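Local structure of oxalate biosynthetic component 1 (Burkholderia thailandensis, 5IKY) at residues G471-G475 and L476-L480; R505-L508 and E509-I513; T567-K570 and I571-L575; H724-R727 and E728-E732; P1079-L1082 and R1083-A1087. The protein produces oxalate in quorum sensing-dependent oxalogenesis, as a bifunctional enzyme that joins a serine hydrolase of alpha/beta-hydrolase type with an additional lyase activity. One frame throughout, in Å; residues are numbered along the deposited sequence.

Interaction 1 of 5, residues G471-G475 and L476-L480. With MG (magnesium ion), chain B.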
# COMPACT_ATOMS: atom_id res chain seq x y z
N GLY A 471 9.71 -14.89 -11.90
CA GLY A 471 8.42 -14.26 -11.67
C GLY A 471 7.23 -15.10 -12.10
O GLY A 471 7.34 -15.98 -12.95
N ILE A 472 6.08 -14.81 -11.49
CA ILE A 472 4.83 -15.48 -11.84
C ILE A 472 3.77 -14.43 -12.12
O ILE A 472 3.63 -13.46 -11.37
CB ILE A 472 4.35 -16.41 -10.71
CG1 ILE A 472 5.41 -17.47 -10.40
CG2 ILE A 472 3.05 -17.08 -11.09
CD1 ILE A 472 5.03 -18.39 -9.26
N ARG A 473 3.02 -14.61 -13.20
CA ARG A 473 1.97 -13.66 -13.56
C ARG A 473 0.57 -14.25 -13.39
O ARG A 473 0.32 -15.40 -13.76
CB ARG A 473 2.14 -13.19 -15.00
CG ARG A 473 1.00 -12.31 -15.49
CD ARG A 473 1.30 -11.76 -16.86
NE ARG A 473 0.18 -11.94 -17.77
CZ ARG A 473 0.11 -11.36 -18.96
NH1 ARG A 473 1.11 -10.60 -19.37
NH2 ARG A 473 -0.93 -11.57 -19.75
N VAL A 474 -0.33 -13.46 -12.81
CA VAL A 474 -1.75 -13.81 -12.74
C VAL A 474 -2.60 -12.59 -13.10
O VAL A 474 -2.08 -11.50 -13.32
CB VAL A 474 -2.15 -14.32 -11.34
CG1 VAL A 474 -1.51 -15.66 -11.05
CG2 VAL A 474 -1.78 -13.30 -10.27
N GLY A 475 -3.92 -12.78 -13.15
CA GLY A 475 -4.82 -11.68 -13.45
C GLY A 475 -5.99 -12.11 -14.31
O GLY A 475 -6.00 -13.20 -14.87
N LEU A 476 -6.99 -11.24 -14.42
CA LEU A 476 -8.19 -11.55 -15.18
C LEU A 476 -7.88 -11.69 -16.67
O LEU A 476 -8.63 -12.34 -17.40
CB LEU A 476 -9.26 -10.47 -14.97
CG LEU A 476 -9.78 -10.34 -13.53
CD1 LEU A 476 -11.02 -9.46 -13.49
CD2 LEU A 476 -10.07 -11.71 -12.95
N GLU A 477 -6.78 -11.09 -17.11
CA GLU A 477 -6.32 -11.24 -18.49
C GLU A 477 -6.12 -12.71 -18.85
O GLU A 477 -6.42 -13.13 -19.96
CB GLU A 477 -5.02 -10.47 -18.71
CG GLU A 477 -4.35 -10.77 -20.04
CD GLU A 477 -3.28 -9.75 -20.40
OE1 GLU A 477 -3.07 -8.80 -19.61
OE2 GLU A 477 -2.66 -9.90 -21.47
N ASP A 478 -5.61 -13.48 -17.89
CA ASP A 478 -5.27 -14.88 -18.13
C ASP A 478 -6.40 -15.83 -17.73
O ASP A 478 -6.74 -16.75 -18.47
CB ASP A 478 -3.99 -15.25 -17.39
CG ASP A 478 -2.82 -14.35 -17.76
OD1 ASP A 478 -2.83 -13.78 -18.87
OD2 ASP A 478 -1.88 -14.22 -16.94
N ALA A 479 -6.96 -15.60 -16.54
CA ALA A 479 -8.01 -16.47 -16.02
C ALA A 479 -9.06 -15.66 -15.26
O ALA A 479 -8.74 -14.68 -14.59
CB ALA A 479 -7.41 -17.53 -15.12
N LEU A 480 -10.31 -16.09 -15.36
CA LEU A 480 -11.42 -15.38 -14.72
C LEU A 480 -11.86 -16.05 -13.43
O LEU A 480 -12.69 -15.51 -12.69
CB LEU A 480 -12.61 -15.28 -15.68
CG LEU A 480 -12.38 -14.50 -16.97
CD1 LEU A 480 -13.68 -14.40 -17.76
CD2 LEU A 480 -11.79 -13.13 -16.69
MG MG B . -1.05 -8.44 -22.42
O HOH W 1 -1.16 -16.47 -15.59
O HOH W 2 0.45 -7.58 -24.34
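With CG of Arg473 trans to its backbone nitrogen (chi1 174°) and CG of Asp478 tucked beside its own nitrogen (chi1 -57°), guanidinium and carboxylate meet side-on where strand 471-474 ends. NE of Arg473 donates to OD2 of Asp478 over 3.2 Å, and NH2 of Arg473 donates to OD1 of Asp478 over 3.0 Å. Each oxygen offers its syn lone pair, and the two flat groups are nearly coplanar, 1° apart, which fixes their rotation against each other. Glu477 joins the salt-bridge network differently: its OE1 lies 3.5 Å from NH2 of Arg473, well out of the guanidinium plane, so charge alone acts there. OE2 of Glu477 binds the magnesium ion at 2.4 Å and lies 3.0 Å from the same NH2 of Arg473, obliquely, making Arg473 a second-shell residue. In the backbone of the turn, the carbonyl oxygen of Gly475 accepts from Asp478 N at 3.1 Å and, almost straight, from Ala479 N, also at 3.1 Å. The strand lies between strands 446-451 and 4-9 in a parallel barrel of TIM type; His227, following strand 223-226, supplies the other protein ligand of the metal, while helices 460-466 and 497-510 pack against Ile472 and Val474.

Interaction 2 of 5, residues R505-L508 and E509-I513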
# COMPACT_ATOMS: atom_id res chain seq x y z
N ARG A 505 -0.19 -15.64 -3.49
CA ARG A 505 0.67 -15.30 -2.37
C ARG A 505 0.57 -16.33 -1.24
O ARG A 505 1.59 -16.77 -0.72
CB ARG A 505 0.33 -13.91 -1.82
CG ARG A 505 1.05 -13.57 -0.53
CD ARG A 505 0.84 -12.12 -0.12
NE ARG A 505 -0.57 -11.76 -0.02
CZ ARG A 505 -1.33 -11.98 1.04
NH1 ARG A 505 -0.82 -12.58 2.11
NH2 ARG A 505 -2.61 -11.62 1.04
N ARG A 506 -0.65 -16.71 -0.87
CA ARG A 506 -0.85 -17.68 0.19
C ARG A 506 -0.31 -19.05 -0.22
O ARG A 506 0.17 -19.82 0.61
CB ARG A 506 -2.33 -17.78 0.57
CG ARG A 506 -2.92 -16.48 1.10
CD ARG A 506 -4.36 -16.66 1.57
NE ARG A 506 -4.46 -16.87 3.01
CZ ARG A 506 -4.86 -18.00 3.59
NH1 ARG A 506 -5.22 -19.04 2.84
NH2 ARG A 506 -4.91 -18.09 4.91
N GLU A 507 -0.38 -19.33 -1.51
CA GLU A 507 0.14 -20.58 -2.06
C GLU A 507 1.65 -20.65 -1.89
O GLU A 507 2.20 -21.69 -1.55
CB GLU A 507 -0.25 -20.72 -3.53
CG GLU A 507 0.10 -22.06 -4.13
CD GLU A 507 -0.70 -23.19 -3.51
OE1 GLU A 507 -1.88 -22.96 -3.17
OE2 GLU A 507 -0.14 -24.30 -3.36
N LEU A 508 2.32 -19.52 -2.14
CA LEU A 508 3.77 -19.44 -1.98
C LEU A 508 4.17 -19.48 -0.51
O LEU A 508 5.19 -20.07 -0.15
CB LEU A 508 4.31 -18.18 -2.65
CG LEU A 508 4.18 -18.12 -4.18
CD1 LEU A 508 4.63 -16.76 -4.71
CD2 LEU A 508 4.99 -19.24 -4.83
N GLU A 509 3.36 -18.84 0.34
CA GLU A 509 3.60 -18.84 1.78
C GLU A 509 3.55 -20.26 2.33
O GLU A 509 4.35 -20.63 3.19
CB GLU A 509 2.57 -17.97 2.50
CG GLU A 509 2.71 -16.47 2.27
CD GLU A 509 1.59 -15.67 2.91
OE1 GLU A 509 0.71 -16.28 3.55
OE2 GLU A 509 1.59 -14.43 2.77
N ARG A 510 2.61 -21.05 1.82
CA ARG A 510 2.47 -22.45 2.20
C ARG A 510 3.76 -23.23 1.99
O ARG A 510 4.07 -24.15 2.76
CB ARG A 510 1.35 -23.10 1.38
CG ARG A 510 0.13 -23.50 2.18
CD ARG A 510 -0.76 -24.43 1.38
NE ARG A 510 -0.04 -25.63 0.94
CZ ARG A 510 -0.00 -26.07 -0.31
NH1 ARG A 510 -0.65 -25.42 -1.26
NH2 ARG A 510 0.68 -27.17 -0.61
N ARG A 511 4.52 -22.86 0.96
CA ARG A 511 5.72 -23.59 0.58
C ARG A 511 6.99 -22.94 1.11
O ARG A 511 8.10 -23.38 0.80
CB ARG A 511 5.79 -23.71 -0.94
CG ARG A 511 4.54 -24.28 -1.57
CD ARG A 511 4.45 -23.91 -3.03
NE ARG A 511 3.22 -24.40 -3.65
CZ ARG A 511 3.14 -25.52 -4.35
NH1 ARG A 511 4.22 -26.27 -4.53
NH2 ARG A 511 1.98 -25.90 -4.87
N GLY A 512 6.84 -21.88 1.90
CA GLY A 512 7.98 -21.16 2.44
C GLY A 512 8.66 -20.28 1.41
O GLY A 512 9.80 -19.86 1.58
N ILE A 513 7.94 -19.98 0.33
CA ILE A 513 8.47 -19.12 -0.73
C ILE A 513 7.94 -17.69 -0.57
O ILE A 513 6.73 -17.48 -0.52
CB ILE A 513 8.10 -19.64 -2.12
CG1 ILE A 513 8.59 -21.08 -2.29
CG2 ILE A 513 8.66 -18.74 -3.20
CD1 ILE A 513 8.17 -21.71 -3.59
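Leu508 O receives Ile513 N at 2.8 Å while Gly512 N bonds to Glu509 O at 3.1 Å, and with Gly512 at a positive phi of 76° this is a Schellman motif closing helix 497-510. Arg511 N also reaches Leu508 O, from the opposite face of the carbonyl plane to Ile513 N, so one oxygen is gripped twice. Among the side chains, the carboxylate of Glu507 carries a small salt-bridge network. Its chain bends at chi2 (65°), bringing OE2 to NH2 of Arg511 at 3.1 Å; NE of Arg511 adds a weak bond to the same oxygen, and Arg510 approaches it along its guanidinium edge, though too closely for its distance to be trusted. Arg511 has a second acidic partner in Asp462, whose helix 460-466 packs here through Val461. One turn earlier, Arg505 and Glu509 run alongside each other: NH1 of Arg505 donates to OE2 of Glu509 at 3.1 Å, on the syn side but 33° out of the carboxylate plane, while NH2 of Arg505 bridges to Glu219. Beneath the charged surface Leu508 and Ile513 both touch Phe5 of strand 4-9, and the last contact is apolar, where CD2 of Leu508 meets CG2 of Ile513 at 4.0 Å.

Interaction 3 of 5, residues T567-K570 and I571-L575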
# COMPACT_ATOMS: atom_id res chain seq x y z
N THR A 567 20.37 19.64 -8.42
CA THR A 567 19.31 18.74 -8.86
C THR A 567 17.97 19.14 -8.24
O THR A 567 16.95 19.17 -8.93
CB THR A 567 19.63 17.28 -8.48
OG1 THR A 567 20.81 16.85 -9.16
CG2 THR A 567 18.47 16.37 -8.86
N TYR A 568 17.98 19.45 -6.95
CA TYR A 568 16.77 19.86 -6.26
C TYR A 568 16.25 21.20 -6.78
O TYR A 568 15.04 21.39 -6.93
CB TYR A 568 17.00 19.96 -4.75
CG TYR A 568 15.86 20.65 -4.03
CD1 TYR A 568 14.66 19.99 -3.82
CD2 TYR A 568 15.98 21.96 -3.59
CE1 TYR A 568 13.61 20.61 -3.17
CE2 TYR A 568 14.94 22.59 -2.94
CZ TYR A 568 13.75 21.91 -2.74
OH TYR A 568 12.70 22.53 -2.09
N ARG A 569 17.16 22.13 -7.04
CA ARG A 569 16.80 23.46 -7.52
C ARG A 569 15.97 23.40 -8.79
O ARG A 569 15.03 24.18 -8.98
CB ARG A 569 18.06 24.30 -7.75
CG ARG A 569 17.77 25.72 -8.22
CD ARG A 569 19.02 26.38 -8.77
NE ARG A 569 19.64 25.59 -9.84
CZ ARG A 569 19.24 25.61 -11.11
NH1 ARG A 569 18.23 26.38 -11.47
NH2 ARG A 569 19.86 24.86 -12.01
N LYS A 570 16.31 22.46 -9.67
CA LYS A 570 15.58 22.28 -10.92
C LYS A 570 14.16 21.78 -10.66
O LYS A 570 13.21 22.19 -11.34
CB LYS A 570 16.32 21.30 -11.84
CG LYS A 570 17.56 21.90 -12.50
CD LYS A 570 18.59 20.83 -12.80
CE LYS A 570 19.69 21.37 -13.70
NZ LYS A 570 20.76 20.37 -13.92
N ILE A 571 14.01 20.91 -9.67
CA ILE A 571 12.70 20.42 -9.26
C ILE A 571 11.86 21.57 -8.70
O ILE A 571 10.69 21.71 -9.02
CB ILE A 571 12.81 19.31 -8.20
CG1 ILE A 571 13.59 18.12 -8.75
CG2 ILE A 571 11.43 18.88 -7.72
CD1 ILE A 571 13.79 17.00 -7.75
N GLU A 572 12.49 22.39 -7.86
CA GLU A 572 11.81 23.51 -7.23
C GLU A 572 11.38 24.55 -8.26
O GLU A 572 10.33 25.18 -8.12
CB GLU A 572 12.71 24.15 -6.17
CG GLU A 572 11.96 24.95 -5.12
CD GLU A 572 12.87 25.49 -4.03
OE1 GLU A 572 12.78 25.00 -2.89
OE2 GLU A 572 13.68 26.39 -4.32
N ASP A 573 12.20 24.71 -9.30
CA ASP A 573 11.87 25.61 -10.41
C ASP A 573 10.57 25.19 -11.09
O ASP A 573 9.73 26.03 -11.43
CB ASP A 573 13.01 25.64 -11.43
CG ASP A 573 14.16 26.52 -11.00
OD1 ASP A 573 13.90 27.57 -10.37
OD2 ASP A 573 15.32 26.17 -11.28
N ARG A 574 10.40 23.89 -11.27
CA ARG A 574 9.21 23.34 -11.91
C ARG A 574 7.97 23.52 -11.04
O ARG A 574 6.87 23.73 -11.54
CB ARG A 574 9.42 21.87 -12.25
CG ARG A 574 10.34 21.62 -13.44
CD ARG A 574 10.53 20.13 -13.69
NE ARG A 574 9.30 19.37 -13.49
CZ ARG A 574 8.33 19.26 -14.38
NH1 ARG A 574 8.44 19.85 -15.56
NH2 ARG A 574 7.25 18.55 -14.10
N LEU A 575 8.16 23.43 -9.73
CA LEU A 575 7.06 23.65 -8.79
C LEU A 575 6.70 25.13 -8.76
O LEU A 575 5.53 25.49 -8.69
CB LEU A 575 7.42 23.17 -7.39
CG LEU A 575 6.37 23.41 -6.31
CD1 LEU A 575 5.03 22.81 -6.71
CD2 LEU A 575 6.83 22.86 -4.97
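Helix 562-579 of the cap domain illustrates how side chains one turn apart, at positions i and i+4, can pair along two adjoining lines of the same helix. On the first line lie Tyr568 and Glu572. The phenol OH of Tyr568 donates to OE1 of Glu572 over a short 2.6 Å, meeting that oxygen on its anti side and 34° out of the carboxylate plane. CG of both residues stands trans to the backbone nitrogen (chi1 168° in Tyr568), which runs the ring forward along the helix until the carboxylate lies across its CE2-OH end, with ring and carboxylate planes 75° apart; CB of Glu572 lies over one face of the ring. This pair is buried, and its charge is shared more widely, since OE2 of Glu572 forms salt bridges with Arg685 and Arg644. The positive partners would probably keep Glu572 ionised, while the phenol in turn holds the other oxygen. Tyr568 also meets the ring of Tyr689, so helix 682-690 closes over this line.

On the second line Arg569 and Asp573 are less buried. OD1 of Asp573 belongs to a salt bridge with Arg644, leading the carboxylate back to the same arginine that reaches Glu572. Regular helical bonds run beneath, Glu572 N to Tyr568 O at 2.9 Å and Asp573 N to Arg569 O at 2.9 Å. The guanidinium of Arg569, brought round by a bend at chi3, closes a salt bridge in which OD2 of Asp573 lies 2.9 Å from NH1 of Arg569, oblique to the guanidinium plane.

Interaction 4 of 5, residues H724-R727 and E728-E732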
# COMPACT_ATOMS: atom_id res chain seq x y z
N HIS A 724 22.52 17.65 10.75
CA HIS A 724 23.62 18.46 11.28
C HIS A 724 23.71 19.78 10.53
O HIS A 724 23.74 20.85 11.13
CB HIS A 724 24.94 17.69 11.19
CG HIS A 724 26.10 18.40 11.83
ND1 HIS A 724 26.65 19.55 11.32
CD2 HIS A 724 26.81 18.09 12.94
CE1 HIS A 724 27.65 19.94 12.10
NE2 HIS A 724 27.77 19.07 13.08
N ALA A 725 23.74 19.69 9.20
CA ALA A 725 23.78 20.88 8.36
C ALA A 725 22.48 21.65 8.47
O ALA A 725 22.47 22.89 8.43
CB ALA A 725 24.05 20.49 6.91
N LEU A 726 21.37 20.93 8.62
CA LEU A 726 20.05 21.53 8.74
C LEU A 726 19.94 22.31 10.04
O LEU A 726 19.31 23.36 10.10
CB LEU A 726 18.96 20.46 8.65
CG LEU A 726 17.59 20.87 8.10
CD1 LEU A 726 16.86 19.66 7.56
CD2 LEU A 726 16.75 21.56 9.16
N ARG A 727 20.56 21.78 11.10
CA ARG A 727 20.58 22.46 12.39
C ARG A 727 21.33 23.78 12.30
O ARG A 727 20.84 24.81 12.77
CB ARG A 727 21.22 21.57 13.46
CG ARG A 727 21.35 22.23 14.82
CD ARG A 727 22.50 21.63 15.62
NE ARG A 727 23.69 21.48 14.80
CZ ARG A 727 24.50 22.48 14.45
NH1 ARG A 727 25.56 22.25 13.70
NH2 ARG A 727 24.23 23.72 14.85
N GLU A 728 22.51 23.74 11.70
CA GLU A 728 23.36 24.91 11.55
C GLU A 728 22.65 26.04 10.79
O GLU A 728 22.68 27.19 11.22
CB GLU A 728 24.65 24.54 10.82
CG GLU A 728 25.49 25.73 10.39
CD GLU A 728 26.59 26.05 11.37
OE1 GLU A 728 26.58 25.50 12.49
OE2 GLU A 728 27.48 26.87 11.03
N LEU A 729 22.03 25.69 9.67
CA LEU A 729 21.37 26.68 8.82
C LEU A 729 20.11 27.26 9.47
O LEU A 729 19.78 28.42 9.26
CB LEU A 729 21.03 26.07 7.46
CG LEU A 729 22.21 25.74 6.55
CD1 LEU A 729 21.72 25.09 5.26
CD2 LEU A 729 23.02 26.99 6.24
N THR A 730 19.41 26.43 10.24
CA THR A 730 18.18 26.87 10.88
C THR A 730 18.47 27.79 12.06
O THR A 730 17.78 28.79 12.26
CB THR A 730 17.34 25.67 11.36
OG1 THR A 730 17.01 24.84 10.24
CG2 THR A 730 16.06 26.14 12.02
N LEU A 731 19.50 27.46 12.83
CA LEU A 731 19.89 28.26 13.98
C LEU A 731 20.29 29.67 13.57
O LEU A 731 19.93 30.64 14.23
CB LEU A 731 21.04 27.59 14.74
CG LEU A 731 20.66 26.41 15.62
CD1 LEU A 731 21.89 25.71 16.15
CD2 LEU A 731 19.77 26.88 16.77
N GLU A 732 21.04 29.77 12.47
CA GLU A 732 21.46 31.06 11.96
C GLU A 732 20.24 31.91 11.58
O GLU A 732 20.22 33.12 11.78
CB GLU A 732 22.39 30.89 10.76
CG GLU A 732 22.24 31.94 9.67
CD GLU A 732 23.21 31.73 8.52
OE1 GLU A 732 23.50 30.55 8.19
OE2 GLU A 732 23.70 32.73 7.96
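Hydrogen bonding joins Leu726 and Thr730. The carbonyl oxygen of Leu726 accepts from OG1 of Thr730 at 2.7 Å and from Thr730 N at 3.1 Å, the two donors coming from opposite faces of its plane. OG1 is put there by a chi1 of -60°, which sets the hydroxyl beside its own backbone nitrogen, so the hydroxyl is satisfied within its own helix. Regular bonds accompany it, as from Leu731 N to Arg727 O at 3.0 Å.

Van der Waals contact governs Arg727. Its chain bends at chi3 (46°) and folds back, so that one face of the guanidinium lies over Glu728 N, 3.6 Å from CZ, while CD1 of Leu731 meets its edge at 3.3 Å from NH2. NH1 of Arg727 also stands over the rim of the His724 ring.

Charge acts at longer range: NH1 of Arg727 and OE1 of Glu728 form only a long salt bridge of 3.6 Å, with the two flat groups almost perpendicular at 84°, and NH2 of Arg727 forms a long, weak ion pair with Glu845.

Such a threonine, its side chain bonded back to the carbonyl four residues earlier, is a familiar feature of helices, here of one packed among helices 554-560, 682-690 and 849-860.

Interaction 5 of 5, residues P1079-L1082 and R1083-A1087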
# COMPACT_ATOMS: atom_id res chain seq x y z
N PRO A 1079 -5.26 -0.50 23.01
CA PRO A 1079 -6.13 -1.66 23.24
C PRO A 1079 -6.24 -2.01 24.72
O PRO A 1079 -5.36 -1.66 25.51
CB PRO A 1079 -5.44 -2.78 22.46
CG PRO A 1079 -4.01 -2.39 22.47
CD PRO A 1079 -3.98 -0.90 22.39
N LEU A 1080 -7.32 -2.71 25.09
CA LEU A 1080 -7.59 -3.04 26.48
C LEU A 1080 -6.51 -3.94 27.09
O LEU A 1080 -6.14 -3.77 28.25
CB LEU A 1080 -8.96 -3.72 26.60
CG LEU A 1080 -9.60 -3.86 27.99
CD1 LEU A 1080 -11.11 -3.79 27.88
CD2 LEU A 1080 -9.17 -5.15 28.68
N TRP A 1081 -6.02 -4.89 26.30
CA TRP A 1081 -5.03 -5.84 26.80
C TRP A 1081 -3.69 -5.17 27.09
O TRP A 1081 -2.95 -5.61 27.97
CB TRP A 1081 -4.83 -6.99 25.81
CG TRP A 1081 -4.39 -6.57 24.44
CD1 TRP A 1081 -5.18 -6.23 23.38
CD2 TRP A 1081 -3.04 -6.46 23.97
NE1 TRP A 1081 -4.41 -5.91 22.29
CE2 TRP A 1081 -3.09 -6.04 22.63
CE3 TRP A 1081 -1.79 -6.67 24.56
CZ2 TRP A 1081 -1.95 -5.83 21.86
CZ3 TRP A 1081 -0.65 -6.46 23.80
CH2 TRP A 1081 -0.74 -6.05 22.46
N LEU A 1082 -3.40 -4.09 26.37
CA LEU A 1082 -2.16 -3.34 26.59
C LEU A 1082 -2.21 -2.57 27.90
O LEU A 1082 -1.21 -2.47 28.61
CB LEU A 1082 -1.90 -2.39 25.42
CG LEU A 1082 -0.66 -1.49 25.54
CD1 LEU A 1082 0.59 -2.32 25.77
CD2 LEU A 1082 -0.51 -0.61 24.31
N ARG A 1083 -3.39 -2.04 28.23
CA ARG A 1083 -3.56 -1.27 29.45
C ARG A 1083 -3.39 -2.15 30.68
O ARG A 1083 -3.00 -1.67 31.75
CB ARG A 1083 -4.94 -0.59 29.46
CG ARG A 1083 -5.26 0.11 28.16
CD ARG A 1083 -6.47 1.02 28.26
NE ARG A 1083 -6.79 1.60 26.96
CZ ARG A 1083 -7.62 2.62 26.78
NH1 ARG A 1083 -8.21 3.20 27.82
NH2 ARG A 1083 -7.85 3.08 25.56
N GLN A 1084 -3.69 -3.44 30.53
CA GLN A 1084 -3.50 -4.40 31.60
C GLN A 1084 -2.03 -4.53 31.97
O GLN A 1084 -1.68 -4.69 33.14
CB GLN A 1084 -4.06 -5.77 31.20
CG GLN A 1084 -3.63 -6.91 32.11
CD GLN A 1084 -4.76 -7.89 32.40
OE1 GLN A 1084 -5.91 -7.50 32.54
NE2 GLN A 1084 -4.41 -9.17 32.50
N TRP A 1085 -1.16 -4.43 30.97
CA TRP A 1085 0.28 -4.51 31.19
C TRP A 1085 0.75 -3.32 32.02
O TRP A 1085 1.52 -3.47 32.97
CB TRP A 1085 1.04 -4.55 29.86
CG TRP A 1085 0.75 -5.74 29.00
CD1 TRP A 1085 -0.31 -6.60 29.11
CD2 TRP A 1085 1.53 -6.22 27.90
NE1 TRP A 1085 -0.24 -7.57 28.15
CE2 TRP A 1085 0.88 -7.36 27.39
CE3 TRP A 1085 2.72 -5.79 27.30
CZ2 TRP A 1085 1.38 -8.08 26.31
CZ3 TRP A 1085 3.21 -6.51 26.22
CH2 TRP A 1085 2.54 -7.64 25.74
N ILE A 1086 0.27 -2.13 31.65
CA ILE A 1086 0.60 -0.91 32.37
C ILE A 1086 -0.03 -0.92 33.76
O ILE A 1086 0.56 -0.41 34.72
CB ILE A 1086 0.13 0.33 31.58
CG1 ILE A 1086 0.91 0.42 30.26
CG2 ILE A 1086 0.31 1.61 32.39
CD1 ILE A 1086 0.53 1.59 29.40
N ALA A 1087 -1.21 -1.52 33.87
CA ALA A 1087 -1.87 -1.70 35.16
C ALA A 1087 -1.02 -2.55 36.09
O ALA A 1087 -0.86 -2.23 37.27
CB ALA A 1087 -3.25 -2.32 34.97
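Aromatic contact dominates between Trp1081 and Trp1085, one helical turn apart. The indoles form an offset edge-to-face pair: the edge of Trp1081 is directed at the face of Trp1085, with six-membered ring centroids 5.4 Å apart and planes at 69°. The touch is made by CZ3 of Trp1081, 3.6 Å from CZ2 of Trp1085. Trp1081 gets there with a chi1 of 59°, which wedges CG between the backbone nitrogen and the carbonyl carbon; that turn also lays one of its faces against CG of Pro1079.

Apolar and carbon-oxygen contacts complete the seat of Trp1085. CA of Leu1082 lies over the same face of the Trp1085 indole that CZ3 of Trp1081 meets, CD1 of Leu1082 comes to 4.3 Å from its CE3, and CD1 of Trp1085 packs 3.0 Å from Trp1081 O.

The backbone bonds at this helix start, where Pro1079 occupies the N-cap position, are weak: Arg1083 N to Pro1079 O at 3.4 Å and, further on, Ile1086 N to Leu1082 O, also weak, at 3.4 Å. The extended chain of Arg1083 passes Pro1079 O, its CG 3.2 Å away, and its NH2 bonds to the backbone oxygen of Ser1078.

Helix 1080-1090 belongs to the hydrolase part of the chain, where Ile1086 and Arg1083 pack on helix 792-813, while Pro1079, Trp1081 and Leu1082 rest on loop residues Tyr1034, Asp1035 and Ala1037.

How the interactions relate
Interactions 1 and 4 are buried, whereas 2, 3 and 5 lie partly at the surface. Interactions 1 and 2 belong to one barrel: the helix whose end forms interaction 2 packs on the strand of interaction 1, and their centres are about 17 Å apart. Interactions 3 and 4, centres about 22 Å apart, sit on helices that both touch helix 682-690, whereas interaction 5 stands alone in the hydrolase region. Chemistry follows place. Charge gathers beside a metal ligand in interaction 1, pairs side chains at a helix end in interaction 2 and joins helices in interaction 3; interaction 4 relies on a hydroxyl-to-carbonyl bond and apolar packing, interaction 5 on indoles.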